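Long-range contacts in putative iron-uptake ABC transport system,periplasmic iron-binding protein (Campylobacter jejuni, PDB 3E13), which binds ferric iron in the periplasm and probably hands it to an ABC transporter for uptake into the cell: residues F97-R102 / S236-T241; E159-A164 / D313-R318; I201-N206 / D268-F273; S2-Y7 / D248-F253; V135-T140 / G177-Q182. All coordinates share one frame; numbering follows the deposited sequence.

Interaction 1 of 5, residues F97-R102 / S236-T241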
# COMPACT_ATOMS: atom_id res chain seq x y z
N PHE A 97 -0.27 4.84 12.55
CA PHE A 97 -1.43 5.71 12.15
C PHE A 97 -1.49 5.75 10.63
O PHE A 97 -0.47 5.99 9.96
CB PHE A 97 -1.21 7.11 12.64
CG PHE A 97 -1.12 7.20 14.13
CD1 PHE A 97 0.13 7.03 14.74
CD2 PHE A 97 -2.23 7.45 14.91
CE1 PHE A 97 0.24 7.04 16.15
CE2 PHE A 97 -2.08 7.54 16.33
CZ PHE A 97 -0.85 7.30 16.92
N ALA A 98 -2.67 5.54 10.03
CA ALA A 98 -2.76 5.58 8.57
C ALA A 98 -2.70 7.04 8.11
O ALA A 98 -3.29 7.95 8.79
CB ALA A 98 -4.06 4.99 8.10
N ILE A 99 -2.07 7.27 6.98
CA ILE A 99 -2.08 8.58 6.29
C ILE A 99 -2.90 8.53 4.99
O ILE A 99 -3.37 9.57 4.53
CB ILE A 99 -0.68 9.13 6.04
CG1 ILE A 99 0.16 8.24 5.14
CG2 ILE A 99 0.01 9.32 7.35
CD1 ILE A 99 1.40 8.95 4.60
N THR A 100 -3.07 7.36 4.39
CA THR A 100 -3.91 7.16 3.21
C THR A 100 -4.47 5.76 3.20
O THR A 100 -3.96 4.86 3.88
CB THR A 100 -3.15 7.31 1.87
OG1 THR A 100 -2.18 6.26 1.77
CG2 THR A 100 -2.41 8.56 1.73
N LYS A 101 -5.49 5.54 2.35
CA LYS A 101 -5.95 4.24 1.96
C LYS A 101 -5.67 4.02 0.47
O LYS A 101 -5.59 4.96 -0.33
CB LYS A 101 -7.48 4.06 2.19
CG LYS A 101 -7.85 3.99 3.65
CD LYS A 101 -9.34 4.40 3.88
CE LYS A 101 -10.29 3.30 3.45
NZ LYS A 101 -11.76 3.78 3.52
N ARG A 102 -5.53 2.76 0.12
CA ARG A 102 -5.38 2.32 -1.28
C ARG A 102 -6.05 0.95 -1.44
O ARG A 102 -6.19 0.24 -0.49
CB ARG A 102 -3.89 2.29 -1.68
CG ARG A 102 -3.00 1.46 -0.75
CD ARG A 102 -2.27 2.30 0.35
NE ARG A 102 -1.38 3.29 -0.23
CZ ARG A 102 -0.21 3.06 -0.84
NH1 ARG A 102 0.25 1.84 -0.98
NH2 ARG A 102 0.52 4.07 -1.28
N SER A 236 -1.15 3.36 3.67
CA SER A 236 0.17 3.88 3.90
C SER A 236 0.03 4.50 5.31
O SER A 236 -1.04 5.02 5.70
CB SER A 236 0.57 4.91 2.87
OG SER A 236 1.71 5.64 3.24
N GLY A 237 1.08 4.44 6.09
CA GLY A 237 1.00 4.94 7.44
C GLY A 237 2.31 5.30 8.04
O GLY A 237 3.35 5.24 7.40
N ILE A 238 2.25 5.71 9.31
CA ILE A 238 3.37 6.43 9.90
C ILE A 238 3.43 6.16 11.40
O ILE A 238 2.43 5.90 12.05
CB ILE A 238 3.27 7.97 9.62
CG1 ILE A 238 4.55 8.74 9.99
CG2 ILE A 238 2.07 8.57 10.32
CD1 ILE A 238 4.67 10.10 9.38
N ALA A 239 4.65 6.14 11.91
CA ALA A 239 4.96 5.87 13.31
C ALA A 239 6.19 6.66 13.75
O ALA A 239 7.09 6.93 12.93
CB ALA A 239 5.29 4.40 13.50
N MET A 240 6.22 7.02 15.04
CA MET A 240 7.42 7.49 15.71
C MET A 240 8.24 6.31 16.18
O MET A 240 7.71 5.39 16.74
CB MET A 240 7.04 8.38 16.89
CG MET A 240 8.28 9.12 17.48
SD MET A 240 7.86 10.23 18.81
CE MET A 240 7.46 9.20 19.97
N THR A 241 9.53 6.36 15.96
CA THR A 241 10.42 5.30 16.44
C THR A 241 10.76 5.47 17.91
O THR A 241 10.84 6.60 18.42
CB THR A 241 11.69 5.24 15.62
OG1 THR A 241 12.30 6.54 15.57
CG2 THR A 241 11.39 4.89 14.20

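Interaction 2 of 5, residues E159-A164 / D313-R318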
# COMPACT_ATOMS: atom_id res chain seq x y z
N GLU A 159 -7.15 -22.25 2.04
CA GLU A 159 -7.48 -21.48 0.86
C GLU A 159 -6.30 -20.58 0.47
O GLU A 159 -5.98 -20.50 -0.66
CB GLU A 159 -8.70 -20.59 1.10
CG GLU A 159 -9.01 -19.55 0.04
CD GLU A 159 -9.21 -20.10 -1.36
OE1 GLU A 159 -8.88 -19.37 -2.34
OE2 GLU A 159 -9.66 -21.27 -1.47
N ALA A 160 -5.66 -19.95 1.45
CA ALA A 160 -4.48 -19.12 1.18
C ALA A 160 -3.38 -19.86 0.43
O ALA A 160 -2.83 -19.32 -0.53
CB ALA A 160 -3.92 -18.49 2.46
N LYS A 161 -3.07 -21.08 0.85
CA LYS A 161 -1.98 -21.82 0.22
C LYS A 161 -2.41 -22.22 -1.17
O LYS A 161 -1.63 -22.12 -2.10
CB LYS A 161 -1.60 -23.05 1.03
CG LYS A 161 -0.40 -23.76 0.47
CD LYS A 161 0.00 -24.90 1.37
CE LYS A 161 1.08 -25.73 0.70
NZ LYS A 161 1.45 -26.91 1.55
N ALA A 162 -3.64 -22.69 -1.33
CA ALA A 162 -4.13 -23.05 -2.65
C ALA A 162 -4.12 -21.84 -3.62
O ALA A 162 -3.78 -21.99 -4.80
CB ALA A 162 -5.47 -23.64 -2.54
N TRP A 163 -4.50 -20.68 -3.09
CA TRP A 163 -4.47 -19.44 -3.86
C TRP A 163 -3.07 -19.08 -4.31
O TRP A 163 -2.86 -18.83 -5.50
CB TRP A 163 -5.06 -18.30 -3.05
CG TRP A 163 -5.12 -17.02 -3.81
CD1 TRP A 163 -6.11 -16.62 -4.68
CD2 TRP A 163 -4.20 -15.96 -3.72
NE1 TRP A 163 -5.83 -15.36 -5.16
CE2 TRP A 163 -4.66 -14.92 -4.59
CE3 TRP A 163 -2.98 -15.77 -3.04
CZ2 TRP A 163 -3.96 -13.72 -4.74
CZ3 TRP A 163 -2.30 -14.58 -3.21
CH2 TRP A 163 -2.78 -13.58 -4.05
N ALA A 164 -2.13 -19.12 -3.39
CA ALA A 164 -0.74 -18.77 -3.68
C ALA A 164 -0.16 -19.70 -4.75
O ALA A 164 0.48 -19.25 -5.69
CB ALA A 164 0.09 -18.78 -2.41
N ASP A 313 6.62 -18.80 0.57
CA ASP A 313 7.93 -19.48 0.52
C ASP A 313 7.68 -20.96 0.17
O ASP A 313 8.39 -21.53 -0.66
CB ASP A 313 8.69 -19.38 1.86
CG ASP A 313 9.36 -18.02 2.14
OD1 ASP A 313 9.35 -17.06 1.32
OD2 ASP A 313 9.96 -17.82 3.25
N GLU A 314 6.66 -21.56 0.79
CA GLU A 314 6.33 -23.00 0.66
C GLU A 314 5.90 -23.40 -0.72
O GLU A 314 6.28 -24.48 -1.17
CB GLU A 314 5.17 -23.39 1.60
CG GLU A 314 5.47 -23.42 3.07
CD GLU A 314 4.22 -23.54 3.94
OE1 GLU A 314 3.16 -24.04 3.48
OE2 GLU A 314 4.29 -23.10 5.11
N VAL A 315 5.12 -22.55 -1.40
CA VAL A 315 4.62 -22.88 -2.72
C VAL A 315 5.61 -22.57 -3.86
O VAL A 315 5.36 -22.94 -4.99
CB VAL A 315 3.20 -22.24 -2.99
CG1 VAL A 315 2.25 -22.56 -1.85
CG2 VAL A 315 3.30 -20.73 -3.29
N GLY A 316 6.72 -21.91 -3.56
CA GLY A 316 7.78 -21.71 -4.53
C GLY A 316 7.97 -20.32 -5.09
O GLY A 316 8.61 -20.16 -6.13
N PHE A 317 7.40 -19.29 -4.46
CA PHE A 317 7.83 -17.92 -4.80
C PHE A 317 9.24 -17.57 -4.32
O PHE A 317 9.87 -18.32 -3.55
CB PHE A 317 6.89 -16.91 -4.18
CG PHE A 317 5.59 -16.75 -4.90
CD1 PHE A 317 5.44 -15.78 -5.89
CD2 PHE A 317 4.51 -17.54 -4.58
CE1 PHE A 317 4.23 -15.61 -6.55
CE2 PHE A 317 3.25 -17.36 -5.24
CZ PHE A 317 3.12 -16.42 -6.20
N ARG A 318 9.72 -16.43 -4.85
CA ARG A 318 10.59 -15.45 -4.18
C ARG A 318 11.92 -15.26 -4.88
O ARG A 318 12.19 -14.12 -5.21
CB ARG A 318 10.79 -15.65 -2.66
CG ARG A 318 12.10 -16.35 -2.33
CD ARG A 318 12.34 -16.58 -0.87
NE ARG A 318 12.21 -15.35 -0.11
CZ ARG A 318 13.09 -14.36 -0.12
NH1 ARG A 318 14.17 -14.42 -0.89
NH2 ARG A 318 12.90 -13.29 0.65

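Interaction 3 of 5, residues I201-N206 / D268-F273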
# COMPACT_ATOMS: atom_id res chain seq x y z
N ILE A 201 -2.84 3.65 -11.23
CA ILE A 201 -3.58 3.97 -12.46
C ILE A 201 -3.68 5.49 -12.60
O ILE A 201 -3.48 6.02 -13.69
CB ILE A 201 -5.00 3.30 -12.48
CG1 ILE A 201 -4.82 1.79 -12.43
CG2 ILE A 201 -5.81 3.78 -13.69
CD1 ILE A 201 -6.10 1.03 -12.27
N GLY A 202 -3.94 6.19 -11.50
CA GLY A 202 -3.89 7.62 -11.52
C GLY A 202 -2.56 8.26 -11.80
O GLY A 202 -2.48 9.23 -12.54
N LEU A 203 -1.50 7.71 -11.21
CA LEU A 203 -0.18 8.24 -11.42
C LEU A 203 0.18 8.11 -12.90
O LEU A 203 0.75 9.02 -13.49
CB LEU A 203 0.87 7.49 -10.58
CG LEU A 203 0.94 7.92 -9.12
CD1 LEU A 203 1.80 6.97 -8.30
CD2 LEU A 203 1.43 9.31 -8.99
N LEU A 204 -0.12 6.96 -13.47
CA LEU A 204 0.20 6.71 -14.87
C LEU A 204 -0.57 7.65 -15.78
O LEU A 204 -0.02 8.26 -16.68
CB LEU A 204 -0.02 5.24 -15.23
CG LEU A 204 0.92 4.20 -14.59
CD1 LEU A 204 0.34 2.81 -14.74
CD2 LEU A 204 2.30 4.30 -15.22
N LYS A 205 -1.90 7.70 -15.61
CA LYS A 205 -2.73 8.57 -16.45
C LYS A 205 -2.38 10.04 -16.44
O LYS A 205 -2.65 10.74 -17.41
CB LYS A 205 -4.21 8.40 -16.08
CG LYS A 205 -4.81 7.09 -16.45
CD LYS A 205 -6.24 6.95 -15.91
CE LYS A 205 -7.24 7.79 -16.65
NZ LYS A 205 -7.39 7.34 -18.07
N ASN A 206 -1.83 10.52 -15.34
CA ASN A 206 -1.43 11.91 -15.16
C ASN A 206 0.08 12.20 -15.23
O ASN A 206 0.51 13.34 -14.94
CB ASN A 206 -1.98 12.41 -13.85
CG ASN A 206 -3.49 12.49 -13.87
OD1 ASN A 206 -4.07 13.48 -14.37
ND2 ASN A 206 -4.16 11.47 -13.30
N ASP A 268 -4.75 14.45 -4.84
CA ASP A 268 -4.60 15.20 -6.07
C ASP A 268 -3.33 14.88 -6.88
O ASP A 268 -3.36 14.90 -8.13
CB ASP A 268 -4.66 16.69 -5.83
CG ASP A 268 -6.07 17.19 -5.60
OD1 ASP A 268 -7.09 16.42 -5.45
OD2 ASP A 268 -6.23 18.42 -5.50
N SER A 269 -2.24 14.65 -6.16
CA SER A 269 -0.95 14.44 -6.75
C SER A 269 -0.46 12.98 -6.70
O SER A 269 0.34 12.61 -7.54
CB SER A 269 0.10 15.37 -6.11
OG SER A 269 -0.23 16.73 -6.43
N ASN A 270 -0.97 12.19 -5.76
CA ASN A 270 -0.61 10.78 -5.67
C ASN A 270 -1.74 9.80 -5.88
O ASN A 270 -1.49 8.60 -5.89
CB ASN A 270 0.17 10.45 -4.37
CG ASN A 270 1.24 9.40 -4.60
OD1 ASN A 270 2.04 9.54 -5.54
ND2 ASN A 270 1.25 8.36 -3.77
N TYR A 271 -2.96 10.30 -6.07
CA TYR A 271 -4.11 9.50 -6.44
C TYR A 271 -4.52 8.45 -5.43
O TYR A 271 -5.21 7.52 -5.78
CB TYR A 271 -3.91 8.94 -7.87
CG TYR A 271 -3.58 10.12 -8.78
CD1 TYR A 271 -4.57 11.03 -9.15
CD2 TYR A 271 -2.27 10.42 -9.11
CE1 TYR A 271 -4.25 12.13 -9.89
CE2 TYR A 271 -1.96 11.50 -9.87
CZ TYR A 271 -2.96 12.36 -10.26
OH TYR A 271 -2.66 13.51 -10.98
N GLU A 272 -4.16 8.69 -4.17
CA GLU A 272 -4.56 7.82 -3.07
C GLU A 272 -5.88 8.31 -2.50
O GLU A 272 -6.36 9.39 -2.85
CB GLU A 272 -3.50 7.76 -1.99
CG GLU A 272 -2.16 7.20 -2.48
CD GLU A 272 -1.07 7.29 -1.44
OE1 GLU A 272 -0.34 8.30 -1.44
OE2 GLU A 272 -0.97 6.34 -0.64
N PHE A 273 -6.48 7.48 -1.65
CA PHE A 273 -7.70 7.89 -0.91
C PHE A 273 -7.28 8.56 0.39
O PHE A 273 -6.52 7.99 1.18
CB PHE A 273 -8.61 6.69 -0.60
CG PHE A 273 -9.06 5.92 -1.81
CD1 PHE A 273 -8.60 4.65 -2.04
CD2 PHE A 273 -10.02 6.43 -2.66
CE1 PHE A 273 -9.03 3.94 -3.18
CE2 PHE A 273 -10.44 5.72 -3.79
CZ PHE A 273 -9.94 4.48 -4.01
O HOH W 1 -4.22 15.86 -12.05

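Interaction 4 of 5, residues S2-Y7 / D248-F253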
# COMPACT_ATOMS: atom_id res chain seq x y z
N SER A 2 14.57 21.38 14.95
CA SER A 2 15.77 21.60 14.06
C SER A 2 16.05 20.54 12.98
O SER A 2 16.18 20.94 11.84
CB SER A 2 17.02 21.92 14.83
OG SER A 2 17.92 22.64 13.98
N GLU A 3 16.19 19.25 13.33
CA GLU A 3 16.27 18.17 12.33
C GLU A 3 15.15 17.12 12.62
O GLU A 3 14.63 17.00 13.74
CB GLU A 3 17.64 17.46 12.39
CG GLU A 3 18.77 18.00 11.51
CD GLU A 3 19.90 16.99 11.35
OE1 GLU A 3 20.11 16.23 12.33
OE2 GLU A 3 20.56 16.91 10.26
N LEU A 4 14.78 16.40 11.57
CA LEU A 4 13.81 15.28 11.67
C LEU A 4 14.26 14.19 10.72
O LEU A 4 14.47 14.43 9.56
CB LEU A 4 12.38 15.74 11.35
CG LEU A 4 11.38 14.58 11.39
CD1 LEU A 4 11.10 14.11 12.81
CD2 LEU A 4 10.10 15.04 10.71
N ASN A 5 14.50 12.99 11.24
CA ASN A 5 15.02 11.89 10.47
C ASN A 5 13.93 10.87 10.09
O ASN A 5 13.36 10.24 10.97
CB ASN A 5 16.12 11.23 11.29
CG ASN A 5 17.31 12.19 11.54
OD1 ASN A 5 17.79 12.82 10.59
ND2 ASN A 5 17.76 12.30 12.77
N ILE A 6 13.59 10.81 8.81
CA ILE A 6 12.52 9.95 8.31
C ILE A 6 13.11 8.77 7.55
O ILE A 6 13.90 8.98 6.63
CB ILE A 6 11.61 10.75 7.37
CG1 ILE A 6 10.98 11.90 8.16
CG2 ILE A 6 10.59 9.82 6.69
CD1 ILE A 6 9.94 12.72 7.40
N TYR A 7 12.74 7.56 7.96
CA TYR A 7 12.99 6.33 7.23
C TYR A 7 11.66 5.97 6.54
O TYR A 7 10.70 5.69 7.21
CB TYR A 7 13.38 5.21 8.20
CG TYR A 7 14.82 5.20 8.69
CD1 TYR A 7 15.62 6.31 8.62
CD2 TYR A 7 15.31 4.11 9.34
CE1 TYR A 7 16.96 6.31 9.14
CE2 TYR A 7 16.62 4.07 9.85
CZ TYR A 7 17.43 5.18 9.76
OH TYR A 7 18.71 5.15 10.32
N ASP A 248 9.30 15.98 19.41
CA ASP A 248 8.34 17.07 19.12
C ASP A 248 8.17 17.25 17.59
O ASP A 248 7.06 17.38 17.05
CB ASP A 248 8.82 18.37 19.77
CG ASP A 248 7.82 19.50 19.58
OD1 ASP A 248 8.15 20.47 18.90
OD2 ASP A 248 6.66 19.44 20.05
N ALA A 249 9.28 17.25 16.87
CA ALA A 249 9.25 17.37 15.43
C ALA A 249 8.53 16.16 14.81
O ALA A 249 7.80 16.29 13.85
CB ALA A 249 10.67 17.47 14.90
N ALA A 250 8.73 14.98 15.37
CA ALA A 250 8.13 13.78 14.85
C ALA A 250 6.60 13.87 14.94
O ALA A 250 5.91 13.59 13.97
CB ALA A 250 8.66 12.57 15.58
N LYS A 251 6.12 14.30 16.08
CA LYS A 251 4.69 14.43 16.34
C LYS A 251 4.11 15.50 15.44
O LYS A 251 3.01 15.31 14.88
CB LYS A 251 4.42 14.66 17.84
CG LYS A 251 4.83 13.49 18.69
CD LYS A 251 4.63 13.69 20.16
CE LYS A 251 5.38 12.63 20.95
NZ LYS A 251 5.33 12.96 22.46
N LYS A 252 4.84 16.60 15.25
CA LYS A 252 4.42 17.67 14.37
C LYS A 252 4.28 17.17 12.93
O LYS A 252 3.30 17.49 12.23
CB LYS A 252 5.42 18.83 14.43
CG LYS A 252 5.23 19.74 15.63
CD LYS A 252 6.22 20.93 15.54
CE LYS A 252 5.88 22.01 16.57
NZ LYS A 252 5.52 21.35 17.92
N PHE A 253 5.23 16.36 12.52
CA PHE A 253 5.21 15.81 11.18
C PHE A 253 4.03 14.86 10.98
O PHE A 253 3.38 14.90 9.92
CB PHE A 253 6.55 15.09 10.81
CG PHE A 253 6.61 14.70 9.41
CD1 PHE A 253 6.97 15.60 8.43
CD2 PHE A 253 6.24 13.42 9.02
CE1 PHE A 253 6.96 15.24 7.07
CE2 PHE A 253 6.24 13.06 7.68
CZ PHE A 253 6.60 13.97 6.72

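Interaction 5 of 5, residues V135-T140 / G177-Q182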
# COMPACT_ATOMS: atom_id res chain seq x y z
N VAL A 135 -0.47 -11.37 -14.16
CA VAL A 135 0.82 -10.91 -13.68
C VAL A 135 0.67 -10.29 -12.27
O VAL A 135 -0.32 -9.62 -11.96
CB VAL A 135 1.52 -9.90 -14.65
CG1 VAL A 135 2.02 -10.63 -15.90
CG2 VAL A 135 0.58 -8.79 -15.08
N MET A 136 1.69 -10.50 -11.45
CA MET A 136 1.76 -9.97 -10.12
C MET A 136 3.22 -9.83 -9.79
O MET A 136 4.03 -10.65 -10.21
CB MET A 136 1.08 -10.90 -9.11
CG MET A 136 0.97 -10.28 -7.71
SD MET A 136 0.00 -11.32 -6.58
CE MET A 136 1.27 -12.28 -5.85
N ARG A 137 3.54 -8.80 -9.02
CA ARG A 137 4.89 -8.61 -8.53
C ARG A 137 5.29 -9.65 -7.49
O ARG A 137 4.49 -10.50 -7.05
CB ARG A 137 5.01 -7.24 -7.94
CG ARG A 137 4.36 -7.04 -6.60
CD ARG A 137 4.31 -5.63 -6.18
NE ARG A 137 5.63 -5.03 -6.02
CZ ARG A 137 5.87 -3.72 -5.94
NH1 ARG A 137 4.89 -2.82 -6.04
NH2 ARG A 137 7.10 -3.29 -5.78
N SER A 138 6.56 -9.56 -7.08
CA SER A 138 7.11 -10.53 -6.15
C SER A 138 6.25 -10.74 -4.92
O SER A 138 5.66 -9.82 -4.40
CB SER A 138 8.48 -10.07 -5.69
OG SER A 138 9.09 -11.10 -4.90
N ALA A 139 6.24 -11.98 -4.47
CA ALA A 139 5.67 -12.34 -3.17
C ALA A 139 6.34 -11.66 -1.99
O ALA A 139 5.76 -11.57 -0.90
CB ALA A 139 5.77 -13.87 -2.99
N THR A 140 7.58 -11.24 -2.16
CA THR A 140 8.27 -10.54 -1.08
C THR A 140 7.86 -9.06 -0.95
O THR A 140 8.25 -8.38 0.00
CB THR A 140 9.79 -10.63 -1.29
OG1 THR A 140 10.18 -9.86 -2.42
CG2 THR A 140 10.22 -12.03 -1.56
N GLY A 177 9.57 -6.43 -11.75
CA GLY A 177 9.30 -5.12 -11.22
C GLY A 177 7.98 -4.98 -10.48
O GLY A 177 7.41 -5.97 -9.99
N GLY A 178 7.51 -3.75 -10.36
CA GLY A 178 6.39 -3.43 -9.47
C GLY A 178 5.12 -3.19 -10.28
O GLY A 178 5.06 -3.44 -11.48
N ASP A 179 4.10 -2.77 -9.55
CA ASP A 179 2.77 -2.56 -10.09
C ASP A 179 2.73 -1.87 -11.47
O ASP A 179 1.94 -2.27 -12.31
CB ASP A 179 1.94 -1.75 -9.10
CG ASP A 179 1.51 -2.52 -7.87
OD1 ASP A 179 2.32 -3.34 -7.33
OD2 ASP A 179 0.42 -2.29 -7.28
N ARG A 180 3.50 -0.78 -11.65
CA ARG A 180 3.46 -0.07 -12.92
C ARG A 180 4.00 -0.93 -14.07
O ARG A 180 3.62 -0.76 -15.23
CB ARG A 180 4.21 1.23 -12.82
CG ARG A 180 3.51 2.25 -11.97
CD ARG A 180 4.28 3.45 -11.72
NE ARG A 180 5.16 3.17 -10.62
CZ ARG A 180 5.70 4.06 -9.83
NH1 ARG A 180 5.45 5.35 -9.98
NH2 ARG A 180 6.47 3.63 -8.83
N ASP A 181 4.95 -1.81 -13.74
CA ASP A 181 5.46 -2.76 -14.73
C ASP A 181 4.44 -3.83 -15.11
O ASP A 181 4.26 -4.17 -16.29
CB ASP A 181 6.79 -3.34 -14.21
CG ASP A 181 7.78 -2.26 -13.86
OD1 ASP A 181 8.13 -1.49 -14.78
OD2 ASP A 181 8.25 -2.07 -12.71
N GLN A 182 3.70 -4.37 -14.12
CA GLN A 182 2.62 -5.28 -14.38
C GLN A 182 1.57 -4.57 -15.25
O GLN A 182 1.06 -5.16 -16.17
CB GLN A 182 1.98 -5.77 -13.08
CG GLN A 182 2.78 -6.96 -12.45
CD GLN A 182 3.88 -6.50 -11.54
OE1 GLN A 182 5.10 -6.87 -11.67
NE2 GLN A 182 3.51 -5.72 -10.60
O HOH W 2 8.53 -7.96 -8.55

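Interaction 1 of 5, residues F97-R102 / S236-T241
A classic beta bulge at Ile99 and Thr100, both facing Ser236, interrupts the antiparallel pairing of strands 97-109 and 233-241. Before it, Phe97 and Ile238 form a hydrogen-bonded pair: Phe97 N reaches Ile238 O at 2.9 Å, and Ile238 N returns to Phe97 O at 2.8 Å. Ala98 and Gly237 follow as a non-hydrogen-bonded pair whose CA atoms lie 4.0 Å apart, which is close even for such a pair. The extra residue then appears in the bonding of a single carbonyl. Ser236 O takes a nearly straight bond from Ile99 N (2.8 Å, 166° at the hydrogen) and a weak one from Thr100 N (3.4 Å). The pairing resumes with Ser236 N donating to Thr100 O at 3.2 Å.

Side chains pack around the bulge. Ile99 CG2 packs on Ile238 CG2 at 3.7 Å, the two chains crossing at about a right angle, while CG1 and CD1 lie against Ser236 OG. That hydroxyl is bonded to Thr58 O and Arg10. As is usual for hinged, two-lobed ferric-binding proteins, these strands probably belong to the hinge, and the strand leaving the bulge carries Arg102 to the metal site. Its CG sits between backbone N and carbonyl carbon (chi1 54°), and the chain bends twice, so that Ser236 CB covers one guanidinium face, 4.0 Å from Arg102 NE. Arg102 NH2 is salt-bridged to Glu272, which also binds Thr100 OG1, and is hydrogen-bonded to the iron ligand Tyr12 OH.

Interaction 2 of 5, residues E159-A164 / D313-R318
Lys161 and Val315 lie alongside each other, pointing opposite ways, with Lys161 CG against Val315 CG1 at 3.7 Å. The lysine begins with CG trans to the backbone N (chi1 -175°) and stays extended to its end. This course lays its methylene groups along the terminal turn of helix 305-315 and brings the amine to Glu314. The two charged chains cross at about a right angle, and the resulting salt bridge is long, 3.9 Å from Lys161 NZ to Glu314 OE1. Lys161 CD and CE lie equally near that oxygen, which argues for a loose surface pairing and not for a directed bond.

Deeper in the contact, the second valine branch turns to the next turn of helix 157-170: Val315 CG2 meets Ala164 CB at 3.9 Å. Beside it, the Phe317 ring presents its edge to the backbone, with CE2 3.4 Å from Ala164 O and that oxygen close to the ring plane. The same ring stacks edge-to-face with Tyr312 and touches Leu168, so it lies between helix 157-170 and the end of helix 305-315. No hydrogen bond crosses between 159-164 and 313-318.

What turns Phe317 back toward helix 157-170 is the ending of helix 305-315. Gly316 leaves helical geometry with a phi of 108°, and its N makes a weak 3.4 Å bond to Asp313 O, within the pattern of a Schellman motif at the helix C-terminus.

Interaction 3 of 5, residues I201-N206 / D268-F273
Tyr271 lies against Gly202 on helix 198-205, the helix that supplies the iron ligands Tyr199 and Tyr200 in this periplasmic-binding-protein fold. It is the first residue to depart from helical geometry after helix 260-268, with a phi of 63°, and its side chain leaves toward the other helix. CB starts 3.9 Å from Gly202 CA. The ring then spreads over the glycine backbone: CG is near both CA and C of Gly202, and Tyr271 CD2 is 3.5 Å from Gly202 C. The CH-pi contact from Gly202 CA is off-centre, 29° from the ring normal. Further out, CE2 lies 3.5 Å from Gly202 O, which stands over the ring rim. Along the in-plane edge, Tyr271 CD2 meets Leu203 CD2 at 3.9 Å, and that leucine methyl also packs on Asn270 OD1.

On the same side of the ring as Gly202 O, CE1 and CZ approach the Asn206 amide, whose plane is turned only 8° from that of the ring. The amide is fixed in rotation by Asn206 ND2 donating to Gly202 O at 2.9 Å, almost straight, and by a second bond to Thr284. Gly202 O thereby takes two donors, since Asn206 N also reaches it.

At the tip, Tyr271 OH comes within 3.1 Å of Asn206 CB and is hydrogen-bonded at 3.0 Å to a water that donates weakly to Asn206 OD1.

Interaction 4 of 5, residues S2-Y7 / D248-F253
Leu4 and Ile6, successive inward-facing residues of strand 3-8, meet Ala249, Ala250 and Phe253 of helix 247-257. The two leucine methyls divide the work. Leu4 CD1 rests on the helix backbone, 3.6 Å from Ala250 N, and lies 4.0 Å from the CB atoms of both Ala249 and Ala250. Leu4 CD2 reaches one turn further, to Phe253 CB at 3.6 Å. Ile6 then covers the aromatic ring: its CD1 sits 3.8 Å from the Phe253 ring centroid, only 17° off the normal, a CH-pi contact over the face. Both strand side chains cross Phe253 at about a right angle.

The torsions explain this placement. Phe253 CG stands opposite its backbone N (chi1 -172°), which extends the ring from the helix toward the sheet, while the small side chains of Ala249 and Ala250 let the strand come close. The axes of strand 3-7 and helix 248-253 approach to 8.4 Å at a crossing angle of -62°.

The next shell belongs to the sheet. Strand 55-58 lies beside strand 3-8, and its Ile55 and Ile57 touch Leu4, Ile6, Ala250 and Phe253. Phe22 of helix 14-26 meets the Phe253 ring edge-to-face. On the flank of the helix, Lys252 NZ is salt-bridged to Asp248 OD1 at 2.9 Å, one turn back.

With no hydrogen bond between the segments, this helix-on-sheet packing rests on the fit of branched methyls to alanines and a ring face, so it depends on shape complementarity and burial from water.

Interaction 5 of 5, residues V135-T140 / G177-Q182
The Arg137 guanidinium carries Gly178 on one face, with Gly178 CA centred 3.6 Å above its plane. Near the edge, Arg137 NH1 donates to Asp179 OD1 at 2.9 Å, the oxygen tilted 19° from the guanidinium plane. Seen from the acid, the donor comes from above the carboxylate, and the two planes are 61° apart, so this salt bridge is single-pointed and not a flat two-pronged pair. Asp179 OD2 is taken by Arg104 in a second salt bridge and by Asn197 N, which holds the carboxylate from its other oxygen. The bend of Arg137 at chi3 (-62°) swings its head over Gly178, the N-cap of helix 179-188. Gly178 N is itself bound by Asp181 OD2 at 3.0 Å.

Further along, Val135 CB packs on Gln182 CG at 3.9 Å. A water joins Ser138 N (2.9 Å) to Gly177 O (2.7 Å).

The contact thus ties the loop following strand 134-135 to the start of helix 179-188. Strand 193-197 lies alongside Val135, Met136 and Gln182, and helix 142-155, with the iron ligand Tyr143, touches Arg137 and Asp179.

How the interactions relate
The five contacts span both sides of the iron site. Interactions 1 and 4 lie on one side of the chain's centre, 15 Å apart between centres, and join through the sheet and helix 247-257, where Ile238 packs on Phe253. On the opposite side, interactions 2 and 5 (centres 16 Å apart) meet where Phe317 touches Ala139. Interaction 3 touches both groups, through Glu272 with Thr100 and Arg102, and through Leu204 on Arg180. Along the chain, the segments of 1 and 3 alternate, whereas interaction 5 closes before 3 opens. Strand 97-109 pairs with strands 193-197 and 233-241, so the backbone crosses repeatedly between the two sides, consistent with a hinged, two-lobed binding protein.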